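Long-range contacts in DUF6844 domain-containing protein (Francisella tularensis subsp. tularensis, PDB 4QVR), which is of unknown function, carries a predicted signal sequence and is therefore probably exported from the cytoplasm: residues A149-I154 and F245-L251; G334-Y338 and I440-V444; P328-G334 and V444-P450. All blocks are in the same frame, centred on the assembly; numbering follows the deposited sequence.

Contact 1 of 3, residues A149-I154 and F245-L251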
ATOM      1  N   ALA A 149      -1.697   2.231  -6.021  1.00 34.86           N
ATOM      2  CA  ALA A 149      -0.539   1.424  -6.369  1.00 37.66           C
ATOM      3  C   ALA A 149      -0.942  -0.034  -6.397  1.00 37.42           C
ATOM      4  O   ALA A 149      -0.558  -0.758  -7.304  1.00 36.00           O
ATOM      5  CB  ALA A 149       0.604   1.650  -5.378  1.00 34.82           C
ATOM      6  N   GLN A 150      -1.724  -0.469  -5.412  1.00 35.07           N
ATOM      7  CA  GLN A 150      -2.159  -1.874  -5.394  1.00 34.86           C
ATOM      8  C   GLN A 150      -2.991  -2.231  -6.600  1.00 35.85           C
ATOM      9  O   GLN A 150      -2.834  -3.311  -7.197  1.00 35.04           O
ATOM     10  CB  GLN A 150      -2.971  -2.181  -4.157  1.00 35.57           C
ATOM     11  CG  GLN A 150      -2.116  -2.224  -2.913  1.00 39.30           C
ATOM     12  CD  GLN A 150      -2.909  -2.409  -1.624  1.00 41.44           C
ATOM     13  OE1 GLN A 150      -4.123  -2.280  -1.581  1.00 44.24           O
ATOM     14  NE2 GLN A 150      -2.194  -2.670  -0.557  1.00 47.01           N
ATOM     15  N   ALA A 151      -3.840  -1.310  -6.995  1.00 34.47           N
ATOM     16  CA  ALA A 151      -4.756  -1.563  -8.098  1.00 34.86           C
ATOM     17  C   ALA A 151      -4.017  -1.607  -9.426  1.00 37.40           C
ATOM     18  O   ALA A 151      -4.353  -2.418 -10.310  1.00 38.77           O
ATOM     19  CB  ALA A 151      -5.866  -0.509  -8.100  1.00 34.88           C
ATOM     20  N   GLU A 152      -2.992  -0.771  -9.565  1.00 37.68           N
ATOM     21  CA  GLU A 152      -2.185  -0.752 -10.789  1.00 38.37           C
ATOM     22  C   GLU A 152      -1.347  -2.012 -10.948  1.00 36.98           C
ATOM     23  O   GLU A 152      -1.172  -2.508 -12.068  1.00 37.07           O
ATOM     24  CB  GLU A 152      -1.347   0.522 -10.863  1.00 40.21           C
ATOM     25  CG  GLU A 152      -2.268   1.727 -11.061  1.00 44.20           C
ATOM     26  CD  GLU A 152      -1.556   3.048 -11.206  1.00 52.22           C
ATOM     27  OE1 GLU A 152      -0.341   3.127 -10.922  1.00 57.65           O
ATOM     28  OE2 GLU A 152      -2.240   4.027 -11.590  1.00 61.12           O
ATOM     29  N   TYR A 153      -0.846  -2.531  -9.835  1.00 37.65           N
ATOM     30  CA  TYR A 153      -0.119  -3.795  -9.829  1.00 39.10           C
ATOM     31  C   TYR A 153      -1.059  -4.919 -10.295  1.00 39.76           C
ATOM     32  O   TYR A 153      -0.711  -5.681 -11.162  1.00 41.98           O
ATOM     33  CB  TYR A 153       0.454  -4.118  -8.443  1.00 38.26           C
ATOM     34  CG  TYR A 153       0.933  -5.540  -8.345  1.00 40.06           C
ATOM     35  CD1 TYR A 153       2.116  -5.944  -8.943  1.00 42.11           C
ATOM     36  CD2 TYR A 153       0.210  -6.488  -7.657  1.00 41.91           C
ATOM     37  CE1 TYR A 153       2.549  -7.271  -8.879  1.00 41.07           C
ATOM     38  CE2 TYR A 153       0.635  -7.805  -7.591  1.00 42.86           C
ATOM     39  CZ  TYR A 153       1.795  -8.193  -8.210  1.00 42.35           C
ATOM     40  OH  TYR A 153       2.197  -9.517  -8.132  1.00 42.08           O
ATOM     41  N   ILE A 154      -2.264  -4.994  -9.740  1.00 39.91           N
ATOM     42  CA  ILE A 154      -3.218  -6.023 -10.148  1.00 41.09           C
ATOM     43  C   ILE A 154      -3.561  -5.926 -11.629  1.00 42.40           C
ATOM     44  O   ILE A 154      -3.585  -6.930 -12.347  1.00 43.44           O
ATOM     45  CB  ILE A 154      -4.485  -5.971  -9.274  1.00 43.09           C
ATOM     46  CG1 ILE A 154      -4.109  -6.392  -7.845  1.00 43.24           C
ATOM     47  CG2 ILE A 154      -5.561  -6.910  -9.822  1.00 43.74           C
ATOM     48  CD1 ILE A 154      -5.198  -6.146  -6.827  1.00 48.82           C
ATOM     49  N   PHE A 245      -4.848 -10.490  -6.840  1.00 47.74           N
ATOM     50  CA  PHE A 245      -5.251 -10.232  -5.451  1.00 48.68           C
ATOM     51  C   PHE A 245      -4.447 -11.093  -4.484  1.00 50.51           C
ATOM     52  O   PHE A 245      -4.084 -10.627  -3.403  1.00 51.58           O
ATOM     53  CB  PHE A 245      -6.736 -10.482  -5.225  1.00 49.98           C
ATOM     54  CG  PHE A 245      -7.621  -9.452  -5.840  1.00 49.50           C
ATOM     55  CD1 PHE A 245      -7.707  -8.194  -5.293  1.00 51.90           C
ATOM     56  CD2 PHE A 245      -8.392  -9.744  -6.943  1.00 51.74           C
ATOM     57  CE1 PHE A 245      -8.532  -7.238  -5.843  1.00 50.36           C
ATOM     58  CE2 PHE A 245      -9.220  -8.786  -7.490  1.00 51.53           C
ATOM     59  CZ  PHE A 245      -9.282  -7.533  -6.945  1.00 50.82           C
ATOM     60  N   GLY A 246      -4.170 -12.344  -4.863  1.00 48.34           N
ATOM     61  CA  GLY A 246      -3.385 -13.237  -4.007  1.00 49.15           C
ATOM     62  C   GLY A 246      -1.951 -12.728  -3.763  1.00 49.96           C
ATOM     63  O   GLY A 246      -1.383 -12.927  -2.696  1.00 54.68           O
ATOM     64  N   ASN A 247      -1.371 -12.059  -4.749  1.00 48.38           N
ATOM     65  CA  ASN A 247      -0.014 -11.533  -4.634  1.00 46.81           C
ATOM     66  C   ASN A 247       0.128 -10.241  -3.849  1.00 46.37           C
ATOM     67  O   ASN A 247       1.249  -9.791  -3.629  1.00 51.87           O
ATOM     68  CB  ASN A 247       0.547 -11.269  -6.025  1.00 49.33           C
ATOM     69  CG  ASN A 247       0.723 -12.523  -6.834  1.00 50.21           C
ATOM     70  OD1 ASN A 247       0.503 -13.613  -6.345  1.00 56.59           O
ATOM     71  ND2 ASN A 247       1.131 -12.369  -8.085  1.00 52.13           N
ATOM     72  N   LEU A 248      -0.975  -9.603  -3.458  1.00 46.74           N
ATOM     73  CA  LEU A 248      -0.876  -8.344  -2.725  1.00 46.43           C
ATOM     74  C   LEU A 248      -0.031  -8.437  -1.507  1.00 45.87           C
ATOM     75  O   LEU A 248       0.605  -7.480  -1.125  1.00 54.65           O
ATOM     76  CB  LEU A 248      -2.245  -7.792  -2.310  1.00 47.54           C
ATOM     77  CG  LEU A 248      -3.041  -7.113  -3.399  1.00 45.75           C
ATOM     78  CD1 LEU A 248      -4.323  -6.544  -2.810  1.00 46.76           C
ATOM     79  CD2 LEU A 248      -2.206  -6.038  -4.063  1.00 44.29           C
ATOM     80  N   SER A 249      -0.041  -9.590  -0.880  1.00 47.48           N
ATOM     81  CA  SER A 249       0.740  -9.816   0.311  1.00 46.21           C
ATOM     82  C   SER A 249       2.234  -9.693   0.028  1.00 46.91           C
ATOM     83  O   SER A 249       3.016  -9.584   0.971  1.00 50.49           O
ATOM     84  CB  SER A 249       0.382 -11.183   0.899  1.00 48.26           C
ATOM     85  OG  SER A 249       0.437 -12.168  -0.121  1.00 53.87           O
ATOM     86  N   GLY A 250       2.633  -9.697  -1.247  1.00 41.82           N
ATOM     87  CA  GLY A 250       4.051  -9.524  -1.638  1.00 42.32           C
ATOM     88  C   GLY A 250       4.336  -8.107  -2.133  1.00 39.64           C
ATOM     89  O   GLY A 250       5.479  -7.729  -2.352  1.00 38.33           O
ATOM     90  N   LEU A 251       3.292  -7.313  -2.314  1.00 38.95           N
ATOM     91  CA  LEU A 251       3.467  -5.922  -2.784  1.00 41.02           C
ATOM     92  C   LEU A 251       3.696  -5.061  -1.537  1.00 40.87           C
ATOM     93  O   LEU A 251       2.810  -4.862  -0.736  1.00 40.48           O
ATOM     94  CB  LEU A 251       2.252  -5.448  -3.564  1.00 38.79           C
ATOM     95  CG  LEU A 251       2.469  -4.109  -4.269  1.00 39.91           C
ATOM     96  CD1 LEU A 251       3.433  -4.270  -5.435  1.00 38.66           C
ATOM     97  CD2 LEU A 251       1.163  -3.581  -4.788  1.00 39.93           C
TER
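Tyr153, on the helix 134-159, lays its ring against Leu251, the first residue of the strand 251-261. Its CG is anti to the backbone N (chi1 167°), which carries the ring out toward the 245-251 turn. The two side chains run antiparallel alongside each other: Leu251 CD1 lies over one ring face, 4.0 Å from Tyr153 CG, while CD2 reaches down to the helix, 3.8 Å from Tyr153 CB and as close to the CA of Gln150. At the far end of the ring Asn247 CB meets the ring edge close to its plane, and Asn247 ND2 donates a bent hydrogen bond to Tyr153 OH (3.0 Å, 147° at the hydrogen), its amide plane turned 44° from the ring. Lys278 bonds OD1, so both amide atoms of Asn247 are engaged.

One helical residue further on, Ile154 sends CD1 obliquely to the Phe245 ring, 3.6 Å from Phe245 CD1. Leu248 CD2 touches both Ile154 CD1 and Gln150 CB, the latter at 3.9 Å. The extended Gln150 chain carries OE1 to a hydrogen bond with Tyr413 OH. Tyr117 meets the Tyr153 ring edge-to-face, and Tyr273 meets it with planes at about 15°. This is largely apolar packing, with one side-chain hydrogen bond, of a helix against a helix-to-strand connection, where the 3-10 turn 248-250 leads from helix 224-246 into an edge strand of the three-stranded antiparallel sheet.

Contact 2 of 3, residues G334-Y338 and I440-V444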
ATOM      1  N   GLY A 334       2.833   6.531  12.071  1.00 46.55           N
ATOM      2  CA  GLY A 334       1.601   7.232  12.378  1.00 43.04           C
ATOM      3  C   GLY A 334       1.902   8.608  12.882  1.00 42.78           C
ATOM      4  O   GLY A 334       2.941   8.832  13.468  1.00 42.84           O
ATOM      5  N   GLN A 335       0.988   9.539  12.658  1.00 43.97           N
ATOM      6  CA  GLN A 335       1.166  10.915  13.091  1.00 46.13           C
ATOM      7  C   GLN A 335      -0.110  11.427  13.706  1.00 51.57           C
ATOM      8  O   GLN A 335      -1.182  10.916  13.394  1.00 53.63           O
ATOM      9  CB  GLN A 335       1.552  11.814  11.908  1.00 45.11           C
ATOM     10  CG  GLN A 335       2.827  11.347  11.253  1.00 46.36           C
ATOM     11  CD  GLN A 335       3.276  12.180  10.076  1.00 45.20           C
ATOM     12  OE1 GLN A 335       2.774  13.264   9.819  1.00 47.98           O
ATOM     13  NE2 GLN A 335       4.256  11.668   9.365  1.00 45.01           N
ATOM     14  N   GLY A 336       0.017  12.422  14.590  1.00 53.50           N
ATOM     15  CA  GLY A 336      -1.121  13.063  15.223  1.00 56.47           C
ATOM     16  C   GLY A 336      -0.750  14.514  15.479  1.00 62.89           C
ATOM     17  O   GLY A 336       0.389  14.909  15.245  1.00 61.97           O
ATOM     18  N   SER A 337      -1.707  15.316  15.938  1.00 66.54           N
ATOM     19  CA  SER A 337      -1.453  16.717  16.240  1.00 73.66           C
ATOM     20  C   SER A 337      -2.425  17.179  17.308  1.00 81.19           C
ATOM     21  O   SER A 337      -3.380  16.464  17.618  1.00 83.42           O
ATOM     22  CB  SER A 337      -1.605  17.585  14.994  1.00 72.93           C
ATOM     23  OG  SER A 337      -2.908  17.464  14.466  1.00 73.86           O
ATOM     24  N   TYR A 338      -2.185  18.366  17.864  1.00 85.27           N
ATOM     25  CA  TYR A 338      -3.060  18.916  18.909  1.00 97.35           C
ATOM     26  C   TYR A 338      -3.730  20.230  18.492  1.00 96.00           C
ATOM     27  O   TYR A 338      -3.058  21.211  18.189  1.00 92.18           O
ATOM     28  CB  TYR A 338      -2.276  19.110  20.208  1.00103.86           C
ATOM     29  CG  TYR A 338      -3.073  19.793  21.304  1.00113.46           C
ATOM     30  CD1 TYR A 338      -4.006  19.081  22.067  1.00116.39           C
ATOM     31  CD2 TYR A 338      -2.880  21.146  21.592  1.00116.00           C
ATOM     32  CE1 TYR A 338      -4.733  19.703  23.070  1.00121.26           C
ATOM     33  CE2 TYR A 338      -3.601  21.774  22.596  1.00121.03           C
ATOM     34  CZ  TYR A 338      -4.524  21.051  23.330  1.00122.66           C
ATOM     35  OH  TYR A 338      -5.238  21.677  24.325  1.00129.51           O
ATOM     36  N   ILE A 440       2.095  21.620  15.751  1.00 71.07           N
ATOM     37  CA  ILE A 440       3.036  20.594  16.071  1.00 66.57           C
ATOM     38  C   ILE A 440       2.484  19.261  15.622  1.00 63.23           C
ATOM     39  O   ILE A 440       1.291  18.993  15.779  1.00 63.07           O
ATOM     40  CB  ILE A 440       3.254  20.517  17.593  1.00 70.29           C
ATOM     41  CG1 ILE A 440       3.606  21.898  18.146  1.00 73.10           C
ATOM     42  CG2 ILE A 440       4.327  19.477  17.945  1.00 67.22           C
ATOM     43  CD1 ILE A 440       3.601  21.953  19.655  1.00 76.74           C
ATOM     44  N   VAL A 441       3.370  18.438  15.067  1.00 57.74           N
ATOM     45  CA  VAL A 441       3.031  17.119  14.630  1.00 56.05           C
ATOM     46  C   VAL A 441       3.790  16.132  15.501  1.00 54.42           C
ATOM     47  O   VAL A 441       4.979  16.292  15.771  1.00 54.00           O
ATOM     48  CB  VAL A 441       3.403  16.919  13.150  1.00 56.68           C
ATOM     49  CG1 VAL A 441       2.982  15.535  12.663  1.00 54.42           C
ATOM     50  CG2 VAL A 441       2.744  18.007  12.319  1.00 59.80           C
ATOM     51  N   TYR A 442       3.076  15.126  15.969  1.00 54.06           N
ATOM     52  CA  TYR A 442       3.656  14.089  16.773  1.00 54.99           C
ATOM     53  C   TYR A 442       3.641  12.840  15.947  1.00 54.19           C
ATOM     54  O   TYR A 442       2.817  12.699  15.039  1.00 53.62           O
ATOM     55  CB  TYR A 442       2.822  13.881  18.027  1.00 57.55           C
ATOM     56  CG  TYR A 442       2.763  15.103  18.898  1.00 58.90           C
ATOM     57  CD1 TYR A 442       3.711  15.318  19.880  1.00 59.94           C
ATOM     58  CD2 TYR A 442       1.769  16.058  18.714  1.00 60.56           C
ATOM     59  CE1 TYR A 442       3.666  16.447  20.675  1.00 62.61           C
ATOM     60  CE2 TYR A 442       1.709  17.187  19.496  1.00 62.64           C
ATOM     61  CZ  TYR A 442       2.657  17.378  20.478  1.00 63.73           C
ATOM     62  OH  TYR A 442       2.599  18.502  21.253  1.00 68.33           O
ATOM     63  N   GLY A 443       4.534  11.916  16.248  1.00 52.91           N
ATOM     64  CA  GLY A 443       4.558  10.687  15.498  1.00 49.80           C
ATOM     65  C   GLY A 443       5.067   9.542  16.309  1.00 53.19           C
ATOM     66  O   GLY A 443       5.708   9.735  17.353  1.00 54.35           O
ATOM     67  N   VAL A 444       4.755   8.343  15.835  1.00 52.45           N
ATOM     68  CA  VAL A 444       5.210   7.112  16.461  1.00 53.74           C
ATOM     69  C   VAL A 444       5.580   6.124  15.378  1.00 51.19           C
ATOM     70  O   VAL A 444       5.156   6.260  14.210  1.00 49.06           O
ATOM     71  CB  VAL A 444       4.123   6.439  17.345  1.00 57.16           C
ATOM     72  CG1 VAL A 444       3.764   7.310  18.541  1.00 61.20           C
ATOM     73  CG2 VAL A 444       2.878   6.133  16.529  1.00 56.86           C
TER
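An antiparallel strand pair in the middle of the four-stranded sheet joins the end of 328-337 to the start of 440-448. Gly336 and Tyr442 form a hydrogen-bonded pair, with Gly336 N to Tyr442 O and Tyr442 N to Gly336 O both 2.8 Å. Gly334 and Val444 form the next such pair, Val444 N to Gly334 O measuring 3.0 Å and the return bond from Gly334 N to Val444 O 3.2 Å and more bent (140°). Between them Gln335 faces Gly443 as a non-hydrogen-bonded pair, and the CA atoms come within 4.2 Å; Gln335 CA also makes a CA-H...O contact with Tyr442 O.

Gln335 OE1 lies 3.6 Å from Val441 CG1, while its NE2 is bonded to the backbone oxygen of Met313. Tyr442 points to the other side of the sheet, where Gly336 has no side chain. With CG beside its own backbone N (chi1 -62°), the ring turns an edge to Gly336 O and Ser337 CA. Ile440 CG2, two residues back on the same strand, sits above the rim of one face, 3.6 Å from the plane. Tyr353 of helix 349-370 meets this ring edge-to-face. The arrangement is a regular antiparallel strand pair, central because 440-448 also bonds strand 424-433 (Val441 with Tyr432, Gly443 with Trp430) and 318-322 flanks 328-337.

Contact 3 of 3, residues P328-G334 and V444-P450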
ATOM      1  N   PRO A 328      12.067 -11.131  11.003  1.00 80.34           N
ATOM      2  CA  PRO A 328      11.343 -10.046  10.379  1.00 71.79           C
ATOM      3  C   PRO A 328      10.387  -9.383  11.343  1.00 69.76           C
ATOM      4  O   PRO A 328       9.849 -10.002  12.242  1.00 67.49           O
ATOM      5  CB  PRO A 328      10.551 -10.727   9.257  1.00 70.64           C
ATOM      6  CG  PRO A 328      10.478 -12.169   9.639  1.00 76.70           C
ATOM      7  CD  PRO A 328      11.695 -12.450  10.455  1.00 79.81           C
ATOM      8  N   TYR A 329      10.172  -8.105  11.139  1.00 69.70           N
ATOM      9  CA  TYR A 329       9.248  -7.386  11.961  1.00 67.40           C
ATOM     10  C   TYR A 329       8.604  -6.368  11.052  1.00 60.49           C
ATOM     11  O   TYR A 329       9.140  -6.030   9.996  1.00 56.33           O
ATOM     12  CB  TYR A 329       9.978  -6.735  13.144  1.00 68.70           C
ATOM     13  CG  TYR A 329      11.088  -5.820  12.709  1.00 68.88           C
ATOM     14  CD1 TYR A 329      10.805  -4.625  12.088  1.00 62.19           C
ATOM     15  CD2 TYR A 329      12.413  -6.144  12.917  1.00 72.31           C
ATOM     16  CE1 TYR A 329      11.801  -3.776  11.681  1.00 66.42           C
ATOM     17  CE2 TYR A 329      13.424  -5.290  12.510  1.00 73.60           C
ATOM     18  CZ  TYR A 329      13.101  -4.104  11.895  1.00 69.91           C
ATOM     19  OH  TYR A 329      14.066  -3.224  11.479  1.00 75.67           O
ATOM     20  N   ILE A 330       7.454  -5.869  11.463  1.00 59.46           N
ATOM     21  CA  ILE A 330       6.746  -4.901  10.676  1.00 57.81           C
ATOM     22  C   ILE A 330       6.666  -3.589  11.428  1.00 56.89           C
ATOM     23  O   ILE A 330       6.276  -3.568  12.584  1.00 57.57           O
ATOM     24  CB  ILE A 330       5.343  -5.425  10.373  1.00 60.32           C
ATOM     25  CG1 ILE A 330       5.491  -6.716   9.556  1.00 65.72           C
ATOM     26  CG2 ILE A 330       4.528  -4.373   9.622  1.00 57.96           C
ATOM     27  CD1 ILE A 330       4.284  -7.611   9.582  1.00 70.16           C
ATOM     28  N   LEU A 331       7.064  -2.505  10.770  1.00 52.73           N
ATOM     29  CA  LEU A 331       6.999  -1.191  11.366  1.00 47.86           C
ATOM     30  C   LEU A 331       5.804  -0.511  10.758  1.00 45.82           C
ATOM     31  O   LEU A 331       5.473  -0.761   9.616  1.00 45.04           O
ATOM     32  CB  LEU A 331       8.237  -0.380  11.058  1.00 47.24           C
ATOM     33  CG  LEU A 331       9.550  -0.984  11.515  1.00 52.77           C
ATOM     34  CD1 LEU A 331      10.672  -0.002  11.207  1.00 56.42           C
ATOM     35  CD2 LEU A 331       9.501  -1.281  12.989  1.00 55.19           C
ATOM     36  N   ALA A 332       5.149   0.326  11.547  1.00 45.04           N
ATOM     37  CA  ALA A 332       3.991   1.077  11.116  1.00 45.13           C
ATOM     38  C   ALA A 332       4.173   2.492  11.609  1.00 48.23           C
ATOM     39  O   ALA A 332       4.407   2.712  12.810  1.00 47.77           O
ATOM     40  CB  ALA A 332       2.733   0.503  11.707  1.00 46.29           C
ATOM     41  N   TYR A 333       4.060   3.441  10.684  1.00 44.17           N
ATOM     42  CA  TYR A 333       4.184   4.859  10.998  1.00 45.36           C
ATOM     43  C   TYR A 333       2.851   5.492  11.256  1.00 46.05           C
ATOM     44  O   TYR A 333       1.854   5.084  10.689  1.00 54.61           O
ATOM     45  CB  TYR A 333       4.808   5.581   9.825  1.00 42.18           C
ATOM     46  CG  TYR A 333       6.183   5.069   9.452  1.00 44.26           C
ATOM     47  CD1 TYR A 333       7.290   5.401  10.209  1.00 46.77           C
ATOM     48  CD2 TYR A 333       6.375   4.284   8.317  1.00 47.36           C
ATOM     49  CE1 TYR A 333       8.567   4.943   9.867  1.00 49.60           C
ATOM     50  CE2 TYR A 333       7.643   3.848   7.952  1.00 46.62           C
ATOM     51  CZ  TYR A 333       8.735   4.172   8.743  1.00 47.87           C
ATOM     52  OH  TYR A 333       9.992   3.737   8.397  1.00 53.90           O
ATOM     53  N   GLY A 334       2.833   6.531  12.071  1.00 46.55           N
ATOM     54  CA  GLY A 334       1.601   7.232  12.378  1.00 43.04           C
ATOM     55  C   GLY A 334       1.902   8.608  12.882  1.00 42.78           C
ATOM     56  O   GLY A 334       2.941   8.832  13.468  1.00 42.84           O
ATOM     57  N   VAL A 444       4.755   8.343  15.835  1.00 52.45           N
ATOM     58  CA  VAL A 444       5.210   7.112  16.461  1.00 53.74           C
ATOM     59  C   VAL A 444       5.580   6.124  15.378  1.00 51.19           C
ATOM     60  O   VAL A 444       5.156   6.260  14.210  1.00 49.06           O
ATOM     61  CB  VAL A 444       4.123   6.439  17.345  1.00 57.16           C
ATOM     62  CG1 VAL A 444       3.764   7.310  18.541  1.00 61.20           C
ATOM     63  CG2 VAL A 444       2.878   6.133  16.529  1.00 56.86           C
ATOM     64  N   VAL A 445       6.386   5.150  15.779  1.00 50.50           N
ATOM     65  CA  VAL A 445       6.747   4.023  14.949  1.00 49.15           C
ATOM     66  C   VAL A 445       6.452   2.831  15.819  1.00 53.53           C
ATOM     67  O   VAL A 445       7.043   2.672  16.901  1.00 55.44           O
ATOM     68  CB  VAL A 445       8.224   3.984  14.556  1.00 51.03           C
ATOM     69  CG1 VAL A 445       8.471   2.773  13.665  1.00 49.23           C
ATOM     70  CG2 VAL A 445       8.632   5.274  13.844  1.00 49.15           C
ATOM     71  N   LEU A 446       5.511   2.013  15.373  1.00 55.67           N
ATOM     72  CA  LEU A 446       5.110   0.856  16.119  1.00 57.06           C
ATOM     73  C   LEU A 446       5.727  -0.352  15.462  1.00 60.22           C
ATOM     74  O   LEU A 446       5.952  -0.358  14.255  1.00 56.01           O
ATOM     75  CB  LEU A 446       3.582   0.732  16.163  1.00 58.11           C
ATOM     76  CG  LEU A 446       2.774   1.870  16.814  1.00 59.57           C
ATOM     77  CD1 LEU A 446       1.312   1.467  16.960  1.00 62.30           C
ATOM     78  CD2 LEU A 446       3.309   2.263  18.174  1.00 62.26           C
ATOM     79  N   LYS A 447       6.028  -1.360  16.278  1.00 62.41           N
ATOM     80  CA  LYS A 447       6.600  -2.612  15.800  1.00 66.69           C
ATOM     81  C   LYS A 447       5.645  -3.741  16.176  1.00 67.52           C
ATOM     82  O   LYS A 447       5.253  -3.870  17.339  1.00 65.22           O
ATOM     83  CB  LYS A 447       7.966  -2.887  16.424  1.00 70.85           C
ATOM     84  CG  LYS A 447       8.591  -4.188  15.944  1.00 74.85           C
ATOM     85  CD  LYS A 447       9.709  -4.648  16.857  1.00 81.28           C
ATOM     86  CE  LYS A 447      10.240  -6.012  16.435  1.00 89.14           C
ATOM     87  NZ  LYS A 447      11.216  -6.589  17.404  1.00 93.95           N
ATOM     88  N   TRP A 448       5.286  -4.539  15.175  1.00 66.61           N
ATOM     89  CA  TRP A 448       4.388  -5.666  15.316  1.00 70.70           C
ATOM     90  C   TRP A 448       5.118  -6.933  14.903  1.00 77.97           C
ATOM     91  O   TRP A 448       5.792  -6.961  13.873  1.00 75.46           O
ATOM     92  CB  TRP A 448       3.166  -5.472  14.419  1.00 68.44           C
ATOM     93  CG  TRP A 448       2.183  -6.603  14.455  1.00 68.63           C
ATOM     94  CD1 TRP A 448       1.491  -7.049  15.540  1.00 74.99           C
ATOM     95  CD2 TRP A 448       1.736  -7.381  13.351  1.00 66.47           C
ATOM     96  NE1 TRP A 448       0.671  -8.083  15.188  1.00 74.98           N
ATOM     97  CE2 TRP A 448       0.794  -8.300  13.843  1.00 73.07           C
ATOM     98  CE3 TRP A 448       2.050  -7.404  11.997  1.00 64.47           C
ATOM     99  CZ2 TRP A 448       0.170  -9.236  13.026  1.00 75.50           C
ATOM    100  CZ3 TRP A 448       1.431  -8.331  11.186  1.00 68.92           C
ATOM    101  CH2 TRP A 448       0.498  -9.231  11.699  1.00 71.17           C
ATOM    102  N   ASP A 449       4.954  -7.978  15.706  1.00 85.31           N
ATOM    103  CA  ASP A 449       5.568  -9.273  15.464  1.00 96.95           C
ATOM    104  C   ASP A 449       4.464 -10.294  15.201  1.00100.74           C
ATOM    105  O   ASP A 449       3.716 -10.649  16.111  1.00113.91           O
ATOM    106  CB  ASP A 449       6.433  -9.675  16.672  1.00103.10           C
ATOM    107  CG  ASP A 449       7.757  -8.905  16.726  1.00104.64           C
ATOM    108  OD1 ASP A 449       8.560  -9.045  15.774  1.00104.11           O
ATOM    109  OD2 ASP A 449       8.013  -8.190  17.724  1.00104.09           O
ATOM    110  N   PRO A 450       4.347 -10.752  13.945  1.00 98.02           N
ATOM    111  CA  PRO A 450       3.325 -11.729  13.551  1.00 97.46           C
ATOM    112  C   PRO A 450       3.765 -13.176  13.711  1.00101.42           C
ATOM    113  O   PRO A 450       3.173 -13.914  14.500  1.00107.53           O
ATOM    114  CB  PRO A 450       3.109 -11.415  12.077  1.00 96.40           C
ATOM    115  CG  PRO A 450       4.410 -10.840  11.605  1.00 93.39           C
ATOM    116  CD  PRO A 450       5.136 -10.278  12.792  1.00 90.62           C
TER
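Strands 328-334 and 444-448 run antiparallel at 154°, with axes 4.6 Å apart, and are joined by paired backbone hydrogen bonds at Ile330-Trp448 and Ala332-Leu446, in continuation of the Gly334-Val444 pair. The Trp448 N to Ile330 O bond is 2.9 Å, its partner from Ile330 N to Trp448 O 3.1 Å. Leu331 with Lys447 and Tyr333 with Val445 are the non-hydrogen-bonded pairs between them.

On the face of Ile330, Ala332 and Leu446, the Ile330 and Trp448 side chains leave the sheet alongside each other in the same direction. Ile330 CD1 meets the edge of the indole near its plane, 3.3 Å from Trp448 CE3. Pro450 CB lies above the rim of one face of the same ring, and Pro450 CG touches Ile330 CD1 at 3.8 Å, so the methyl meets the indole edge and Pro450 CG together.

On the opposite face, Lys447 is stretched out, CG anti to the backbone N (chi1 -180°), and passes roughly perpendicular to the Tyr329 side chain; its CE packs 3.4 Å from Tyr329 CB. Beyond it, Lys447 NZ and Asp449 OD2 form a long salt bridge of 3.6 Å within their own segment. Val445 CG2 approaches the Tyr333 ring obliquely, 3.9 Å from Tyr333 CD1, and its CG1 touches Leu331 CB, while Tyr333 OH bonds the hydroxyl of Tyr304.

Strand 318-322 flanks 328-337 and strand 424-433 flanks 440-448, making both central. Helix 349-370 covers the Ile330 face through Leu364, Ala360 and Ile368, whereas Pro300 and Leu303 of helix 300-303 pack on the Tyr329 side.

How the contacts relate
Following the chain from the N terminus, contact 1 closes first: residues 149-154 of helix 134-159 are met 91 residues on, at Phe245, where helix 224-246 turns into strand 251-261 of the three-stranded sheet. That loop is complete before the other two open. After strand 264-273, helix 275-285 and strand 318-322, strand 328-337 begins, and the chain passes through helices 349-370, 374-385 and 402-415 and strand 424-433 before 440-448 returns beside it. Contact 2 closes the inner loop and contact 3 the outer one; they share Gly334 and Val444 and form one continuous strand pairing. Contact 1 touches neither, its nearest atoms being about 9 Å from contact 3 and 16 Å from contact 2.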